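Local coordinates for protein GCN5-related N-acetyltransferase (Kribbella flavida, PDB 4MY0) that probably transfers the acetyl group of acetyl-CoA to an amine, perhaps an aminoglycoside, as other GCN5-related N-acetyltransferases do, at residues E38-V41 / R42-E46; E233-A236 / R237-A241; A289-A293 / R294-P298. All blocks are in the same frame, centred on the assembly; numbering follows the deposited sequence.

Contact 1 of 3, residues E38-V41 / R42-E46; sequences EDWV and RDAVE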
loop_
_atom_site.group_PDB
_atom_site.type_symbol
_atom_site.label_atom_id
_atom_site.label_comp_id
_atom_site.label_asym_id
_atom_site.label_seq_id
_atom_site.Cartn_x
_atom_site.Cartn_y
_atom_site.Cartn_z
ATOM N N GLU C 38 -1.757 13.424 -31.676
ATOM C CA GLU C 38 -2.701 13.739 -32.744
ATOM C C GLU C 38 -3.774 14.730 -32.294
ATOM O O GLU C 38 -4.065 15.704 -32.994
ATOM C CB GLU C 38 -3.367 12.454 -33.235
ATOM C CG GLU C 38 -4.532 12.679 -34.185
ATOM C CD GLU C 38 -4.793 11.474 -35.068
ATOM O OE1 GLU C 38 -4.952 11.662 -36.292
ATOM O OE2 GLU C 38 -4.829 10.340 -34.539
ATOM N N ASP C 39 -4.354 14.474 -31.124
ATOM C CA ASP C 39 -5.380 15.342 -30.561
ATOM C C ASP C 39 -4.807 16.665 -30.051
ATOM O O ASP C 39 -5.537 17.648 -29.900
ATOM C CB ASP C 39 -6.130 14.630 -29.427
ATOM C CG ASP C 39 -7.110 13.582 -29.936
ATOM O OD1 ASP C 39 -6.708 12.407 -30.096
ATOM O OD2 ASP C 39 -8.287 13.937 -30.170
ATOM N N TRP C 40 -3.504 16.689 -29.778
ATOM C CA TRP C 40 -2.867 17.888 -29.238
ATOM C C TRP C 40 -2.552 18.872 -30.365
ATOM O O TRP C 40 -2.798 20.073 -30.236
ATOM C CB TRP C 40 -1.596 17.522 -28.461
ATOM C CG TRP C 40 -0.952 18.670 -27.735
ATOM C CD1 TRP C 40 -1.069 18.982 -26.401
ATOM C CD2 TRP C 40 -0.058 19.643 -28.297
ATOM N NE1 TRP C 40 -0.301 20.096 -26.108
ATOM C CE2 TRP C 40 0.320 20.522 -27.259
ATOM C CE3 TRP C 40 0.463 19.852 -29.581
ATOM C CZ2 TRP C 40 1.194 21.593 -27.468
ATOM C CZ3 TRP C 40 1.318 20.916 -29.789
ATOM C CH2 TRP C 40 1.675 21.775 -28.742
ATOM N N VAL C 41 -2.011 18.347 -31.463
ATOM C CA VAL C 41 -1.711 19.144 -32.647
ATOM C C VAL C 41 -2.964 19.814 -33.204
ATOM O O VAL C 41 -2.967 21.019 -33.476
ATOM C CB VAL C 41 -1.065 18.289 -33.741
ATOM C CG1 VAL C 41 -0.835 19.115 -35.000
ATOM C CG2 VAL C 41 0.242 17.713 -33.239
ATOM N N ARG C 42 -4.024 19.029 -33.369
ATOM C CA ARG C 42 -5.290 19.553 -33.870
ATOM C C ARG C 42 -5.819 20.660 -32.959
ATOM O O ARG C 42 -6.273 21.705 -33.431
ATOM C CB ARG C 42 -6.318 18.427 -34.011
ATOM C CG ARG C 42 -7.675 18.885 -34.536
ATOM C CD ARG C 42 -8.673 17.731 -34.627
ATOM N NE ARG C 42 -9.027 17.191 -33.315
ATOM C CZ ARG C 42 -8.728 15.961 -32.902
ATOM N NH1 ARG C 42 -8.067 15.132 -33.702
ATOM N NH2 ARG C 42 -9.092 15.560 -31.690
ATOM N N ASP C 43 -5.737 20.446 -31.650
ATOM C CA ASP C 43 -6.141 21.470 -30.692
ATOM C C ASP C 43 -5.229 22.700 -30.755
ATOM O O ASP C 43 -5.695 23.838 -30.662
ATOM C CB ASP C 43 -6.168 20.904 -29.267
ATOM C CG ASP C 43 -7.522 20.316 -28.894
ATOM O OD1 ASP C 43 -8.381 21.082 -28.395
ATOM O OD2 ASP C 43 -7.726 19.096 -29.100
ATOM N N ALA C 44 -3.930 22.468 -30.926
ATOM C CA ALA C 44 -2.951 23.561 -30.926
ATOM C C ALA C 44 -3.157 24.530 -32.106
ATOM O O ALA C 44 -2.990 25.740 -31.963
ATOM C CB ALA C 44 -1.530 22.996 -30.926
ATOM N N VAL C 45 -3.517 23.986 -33.266
ATOM C CA VAL C 45 -3.722 24.791 -34.478
ATOM C C VAL C 45 -4.764 25.904 -34.273
ATOM O O VAL C 45 -4.541 27.051 -34.680
ATOM C CB VAL C 45 -4.076 23.901 -35.691
ATOM C CG1 VAL C 45 -4.598 24.733 -36.858
ATOM C CG2 VAL C 45 -2.857 23.094 -36.125
ATOM N N GLU C 46 -5.880 25.556 -33.628
ATOM C CA GLU C 46 -6.914 26.512 -33.238
ATOM C C GLU C 46 -6.287 27.697 -32.494
ATOM O O GLU C 46 -6.528 28.856 -32.840
ATOM C CB GLU C 46 -7.975 25.805 -32.374
ATOM C CG GLU C 46 -8.752 26.697 -31.385
ATOM C CD GLU C 46 -8.893 26.080 -29.973
ATOM O OE1 GLU C 46 -9.302 26.814 -29.035
ATOM O OE2 GLU C 46 -8.593 24.871 -29.804
#
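W40 and A44 meet one turn apart on helix 34-49. The CB of A44 lies over one face of the indole, above its six-membered ring. A44 CB is 4.1 Å from the centroid of that ring, offset toward the rim, and the ring atom closest to A44 CB is W40 CZ3 at 3.7 Å. This is a CH-pi contact. CG of W40 is anti to its backbone N (chi1 -173°), which lays the six-membered ring over A44 and lets the methyl meet a face. The backbone joins the same two residues, with A44 N donating to W40 O at 2.7 Å. One residue on, V45 N donates to V41 O at 3.0 Å, and V45 CG2 rests 3.4 Å from that same oxygen.

D39 and R42 lie side by side and point the same way. The arginine runs extended and then bends at chi3 (66°), which folds the guanidinium back so that one face lies over D39 CA. NH2 reaches D39 OD2 in a salt bridge, but the modelled distance is too short to trust in detail. The two flat groups stand nearly perpendicular, 87° apart. This is not a coplanar, two-bond pairing; only NH2 reaches the carboxylate.

Further out, D43 OD1 forms a salt bridge with K194. V21, L22 and R25 of helix 18-26 pack on W40, and F53 of strand 53-58 touches both W40 and A44. Helices 18-26 and 34-49 follow strand 8-12 and precede strand 53-58, the helical pair between the first two strands of the GNAT fold.

Contact 2 of 3, residues E233-A236 / R237-A241; sequences EATA and RALWA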
loop_
_atom_site.group_PDB
_atom_site.type_symbol
_atom_site.label_atom_id
_atom_site.label_comp_id
_atom_site.label_asym_id
_atom_site.label_seq_id
_atom_site.Cartn_x
_atom_site.Cartn_y
_atom_site.Cartn_z
ATOM N N GLU C 233 -35.735 19.040 -7.139
ATOM C CA GLU C 233 -35.365 17.908 -6.297
ATOM C C GLU C 233 -35.552 16.586 -7.036
ATOM O O GLU C 233 -34.648 15.759 -7.070
ATOM C CB GLU C 233 -36.193 17.918 -5.011
ATOM C CG GLU C 233 -35.761 16.891 -3.972
ATOM C CD GLU C 233 -36.801 16.706 -2.879
ATOM O OE1 GLU C 233 -36.628 15.787 -2.043
ATOM O OE2 GLU C 233 -37.792 17.474 -2.862
ATOM N N ALA C 234 -36.729 16.393 -7.623
ATOM C CA ALA C 234 -36.997 15.184 -8.390
ATOM C C ALA C 234 -35.931 14.919 -9.467
ATOM O O ALA C 234 -35.498 13.783 -9.660
ATOM C CB ALA C 234 -38.390 15.247 -9.011
ATOM N N THR C 235 -35.508 15.963 -10.169
ATOM C CA THR C 235 -34.522 15.790 -11.227
ATOM C C THR C 235 -33.146 15.457 -10.662
ATOM O O THR C 235 -32.433 14.621 -11.216
ATOM C CB THR C 235 -34.442 17.037 -12.116
ATOM O OG1 THR C 235 -35.695 17.212 -12.772
ATOM C CG2 THR C 235 -33.361 16.890 -13.164
ATOM N N ALA C 236 -32.765 16.110 -9.564
ATOM C CA ALA C 236 -31.482 15.793 -8.936
ATOM C C ALA C 236 -31.444 14.320 -8.533
ATOM O O ALA C 236 -30.469 13.612 -8.806
ATOM C CB ALA C 236 -31.214 16.703 -7.736
ATOM N N ARG C 237 -32.516 13.856 -7.900
ATOM C CA ARG C 237 -32.576 12.470 -7.463
ATOM C C ARG C 237 -32.437 11.538 -8.663
ATOM O O ARG C 237 -31.640 10.602 -8.634
ATOM C CB ARG C 237 -33.868 12.204 -6.696
ATOM C CG ARG C 237 -33.933 12.917 -5.352
ATOM C CD ARG C 237 -35.280 12.663 -4.644
ATOM N NE ARG C 237 -35.288 13.184 -3.277
ATOM C CZ ARG C 237 -34.738 12.557 -2.237
ATOM N NH1 ARG C 237 -34.139 11.385 -2.404
ATOM N NH2 ARG C 237 -34.791 13.096 -1.028
ATOM N N ALA C 238 -33.174 11.836 -9.736
ATOM C CA ALA C 238 -33.163 11.007 -10.947
ATOM C C ALA C 238 -31.783 10.914 -11.598
ATOM O O ALA C 238 -31.376 9.839 -12.046
ATOM C CB ALA C 238 -34.191 11.526 -11.962
ATOM N N LEU C 239 -31.082 12.042 -11.682
ATOM C CA LEU C 239 -29.786 12.066 -12.350
ATOM C C LEU C 239 -28.722 11.378 -11.495
ATOM O O LEU C 239 -27.902 10.626 -12.018
ATOM C CB LEU C 239 -29.366 13.496 -12.677
ATOM C CG LEU C 239 -30.199 14.238 -13.722
ATOM C CD1 LEU C 239 -29.788 15.686 -13.749
ATOM C CD2 LEU C 239 -30.039 13.615 -15.104
ATOM N N TRP C 240 -28.728 11.627 -10.186
ATOM C CA TRP C 240 -27.825 10.881 -9.295
ATOM C C TRP C 240 -28.159 9.401 -9.341
ATOM O O TRP C 240 -27.272 8.558 -9.302
ATOM C CB TRP C 240 -27.896 11.390 -7.850
ATOM C CG TRP C 240 -27.143 12.668 -7.656
ATOM C CD1 TRP C 240 -27.667 13.901 -7.380
ATOM C CD2 TRP C 240 -25.721 12.846 -7.748
ATOM N NE1 TRP C 240 -26.652 14.836 -7.290
ATOM C CE2 TRP C 240 -25.452 14.215 -7.525
ATOM C CE3 TRP C 240 -24.649 11.980 -8.019
ATOM C CZ2 TRP C 240 -24.153 14.739 -7.554
ATOM C CZ3 TRP C 240 -23.367 12.494 -8.046
ATOM C CH2 TRP C 240 -23.124 13.861 -7.811
ATOM N N ALA C 241 -29.446 9.078 -9.417
ATOM C CA ALA C 241 -29.835 7.672 -9.435
ATOM C C ALA C 241 -29.403 7.004 -10.750
ATOM O O ALA C 241 -29.049 5.826 -10.763
ATOM C CB ALA C 241 -31.335 7.516 -9.180
#
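E233 OE1 takes two N-H groups of R237. R237 NE donates to E233 OE1 at 3.2 Å, and R237 NH2 adds a weak bond to E233 OE1 at 3.4 Å. This is an i to i+4 salt bridge on helix 233-244, which links strand 222-230 to the parallel strand 252-256 in the second GNAT domain, a beta-alpha-beta unit. The oxygen lies almost in the guanidinium plane, at its edge. NE meets it on the anti side, 32° out of the carboxylate plane, and the two planes are 51° apart. With chi1 at -172° and an extended chain beyond CG, E233 reaches along the arginine. L153 O takes NH1, which holds the guanidinium at that end too. Without the guanidinium, as with an alanine here, the E233 carboxylate is likely to lose its charge mate and L153 O this donor.

The helix backbone backs up the pair, with R237 N donating to E233 O at 3.0 Å. Outside the segments, T235 OG1 bonds to D211, W240 packs on V225 and L228, and T362 of the second subunit packs on A236. Away from the salt bridge, T235 CG2 touches L239 CD1 at 3.8 Å.

Contact 3 of 3, residues A289-A293 / R294-P298; sequences AAIAA and RGFAP
CG1 of I291 and CG of F296 both lie beside their own backbone N, with chi1 -73° in each. A chi2 of -58° then carries I291 CD1 to the phenylalanine ring, where CG2 also touches. In F296 the torsion turns the ring back toward helix 287-293. The side chains cross at about a right angle. F296 CZ touches I291 CD1 and CG2, each at 4.0 Å, so the rim of the ring meets the isoleucine. The carbonyl I291 O lies near the ring plane at the same rim, 3.5 Å from F296 CE2.

I291 O also accepts R294 N at 3.2 Å. The donor stands well above the carbonyl plane, 68° out of it. The same N-H makes a weak second bond to A290 O, so it is shared between two acceptors. Water 1 can donate to I291 O at 3.0 Å and to R294 O at 2.7 Å, although it has more acceptors nearby than protons. R294 CD lies over one face of the F296 ring, near its rim, 3.8 Å above the plane.

Outward, R294 NH2 bonds to Y352 O, and R294 makes a cation-pi contact with the Y352 ring. F381 meets F296 edge to face. The contact joins helix 287-293 to the loop before strand 302-309 in the sterol carrier protein domain. Its chemistry is mixed. The I291 side chain packs on F296, while I291 O, at the ring edge, has R294 N as its sure donor and the water as a possible second.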
loop_
_atom_site.group_PDB
_atom_site.type_symbol
_atom_site.label_atom_id
_atom_site.label_comp_id
_atom_site.label_asym_id
_atom_site.label_seq_id
_atom_site.Cartn_x
_atom_site.Cartn_y
_atom_site.Cartn_z
ATOM N N ALA C 289 -12.939 47.119 -16.010
ATOM C CA ALA C 289 -13.779 46.277 -16.862
ATOM C C ALA C 289 -14.150 44.988 -16.144
ATOM O O ALA C 289 -15.245 44.468 -16.324
ATOM C CB ALA C 289 -13.087 45.975 -18.195
ATOM N N ALA C 290 -13.232 44.464 -15.337
ATOM C CA ALA C 290 -13.527 43.288 -14.512
ATOM C C ALA C 290 -14.644 43.594 -13.497
ATOM O O ALA C 290 -15.527 42.760 -13.237
ATOM C CB ALA C 290 -12.255 42.820 -13.779
ATOM N N ILE C 291 -14.588 44.780 -12.904
ATOM C CA ILE C 291 -15.598 45.172 -11.929
ATOM C C ILE C 291 -16.942 45.389 -12.633
ATOM O O ILE C 291 -17.986 44.939 -12.154
ATOM C CB ILE C 291 -15.194 46.456 -11.174
ATOM C CG1 ILE C 291 -14.075 46.168 -10.166
ATOM C CG2 ILE C 291 -16.431 47.094 -10.511
ATOM C CD1 ILE C 291 -14.440 45.081 -9.117
ATOM N N ALA C 292 -16.903 46.067 -13.779
ATOM C CA ALA C 292 -18.113 46.364 -14.540
ATOM C C ALA C 292 -18.856 45.103 -14.959
ATOM O O ALA C 292 -20.078 45.113 -15.062
ATOM C CB ALA C 292 -17.782 47.210 -15.768
ATOM N N ALA C 293 -18.123 44.018 -15.202
ATOM C CA ALA C 293 -18.754 42.786 -15.685
ATOM C C ALA C 293 -19.162 41.824 -14.558
ATOM O O ALA C 293 -19.906 40.868 -14.797
ATOM C CB ALA C 293 -17.848 42.089 -16.689
ATOM N N ARG C 294 -18.674 42.073 -13.339
ATOM C CA ARG C 294 -18.937 41.189 -12.203
ATOM C C ARG C 294 -20.373 41.319 -11.701
ATOM O O ARG C 294 -20.957 42.397 -11.758
ATOM C CB ARG C 294 -17.981 41.505 -11.043
ATOM C CG ARG C 294 -17.899 40.383 -9.990
ATOM C CD ARG C 294 -17.052 40.785 -8.799
ATOM N NE ARG C 294 -16.587 39.646 -7.990
ATOM C CZ ARG C 294 -17.327 39.037 -7.063
ATOM N NH1 ARG C 294 -18.572 39.443 -6.841
ATOM N NH2 ARG C 294 -16.833 38.023 -6.350
ATOM N N GLY C 295 -20.949 40.223 -11.212
ATOM C CA GLY C 295 -22.195 40.326 -10.460
ATOM C C GLY C 295 -21.822 40.643 -9.023
ATOM O O GLY C 295 -20.767 40.210 -8.557
ATOM N N PHE C 296 -22.646 41.422 -8.331
ATOM C CA PHE C 296 -22.382 41.724 -6.925
ATOM C C PHE C 296 -23.557 41.281 -6.066
ATOM O O PHE C 296 -24.684 41.220 -6.547
ATOM C CB PHE C 296 -22.105 43.218 -6.724
ATOM C CG PHE C 296 -20.757 43.648 -7.227
ATOM C CD1 PHE C 296 -19.651 43.613 -6.390
ATOM C CD2 PHE C 296 -20.586 44.060 -8.543
ATOM C CE1 PHE C 296 -18.399 43.984 -6.853
ATOM C CE2 PHE C 296 -19.329 44.438 -9.011
ATOM C CZ PHE C 296 -18.243 44.404 -8.168
ATOM N N ALA C 297 -23.282 40.984 -4.798
ATOM C CA ALA C 297 -24.283 40.451 -3.876
ATOM C C ALA C 297 -25.552 41.300 -3.786
ATOM O O ALA C 297 -25.483 42.512 -3.613
ATOM C CB ALA C 297 -23.673 40.261 -2.488
ATOM N N PRO C 298 -26.721 40.650 -3.895
ATOM C CA PRO C 298 -28.027 41.307 -3.771
ATOM C C PRO C 298 -28.092 42.134 -2.494
ATOM O O PRO C 298 -27.691 41.649 -1.438
ATOM C CB PRO C 298 -29.004 40.128 -3.665
ATOM C CG PRO C 298 -28.302 38.985 -4.308
ATOM C CD PRO C 298 -26.841 39.188 -4.030
HETATM O O HOH W 1 -20.964 45.030 -12.148
#

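The three contacts are local and lie in different parts of the chain, with no two closer than about 21 Å between nearest atoms. Contacts 1 and 2 each sit within one helix, in the first and second GNAT domains. Contact 3 joins a helix to the loop that follows it in the sterol carrier protein domain. Contact 1 is a surface contact, while contacts 2 and 3 are largely buried. Both helical contacts pair an acid with an arginine, i to i+3 in contact 1 and i to i+4 in contact 2. Contact 3 has no salt bridge across its segments and relies on backbone bonds, a water and apolar packing. The second subunit reaches contacts 2 and 3 but not contact 1.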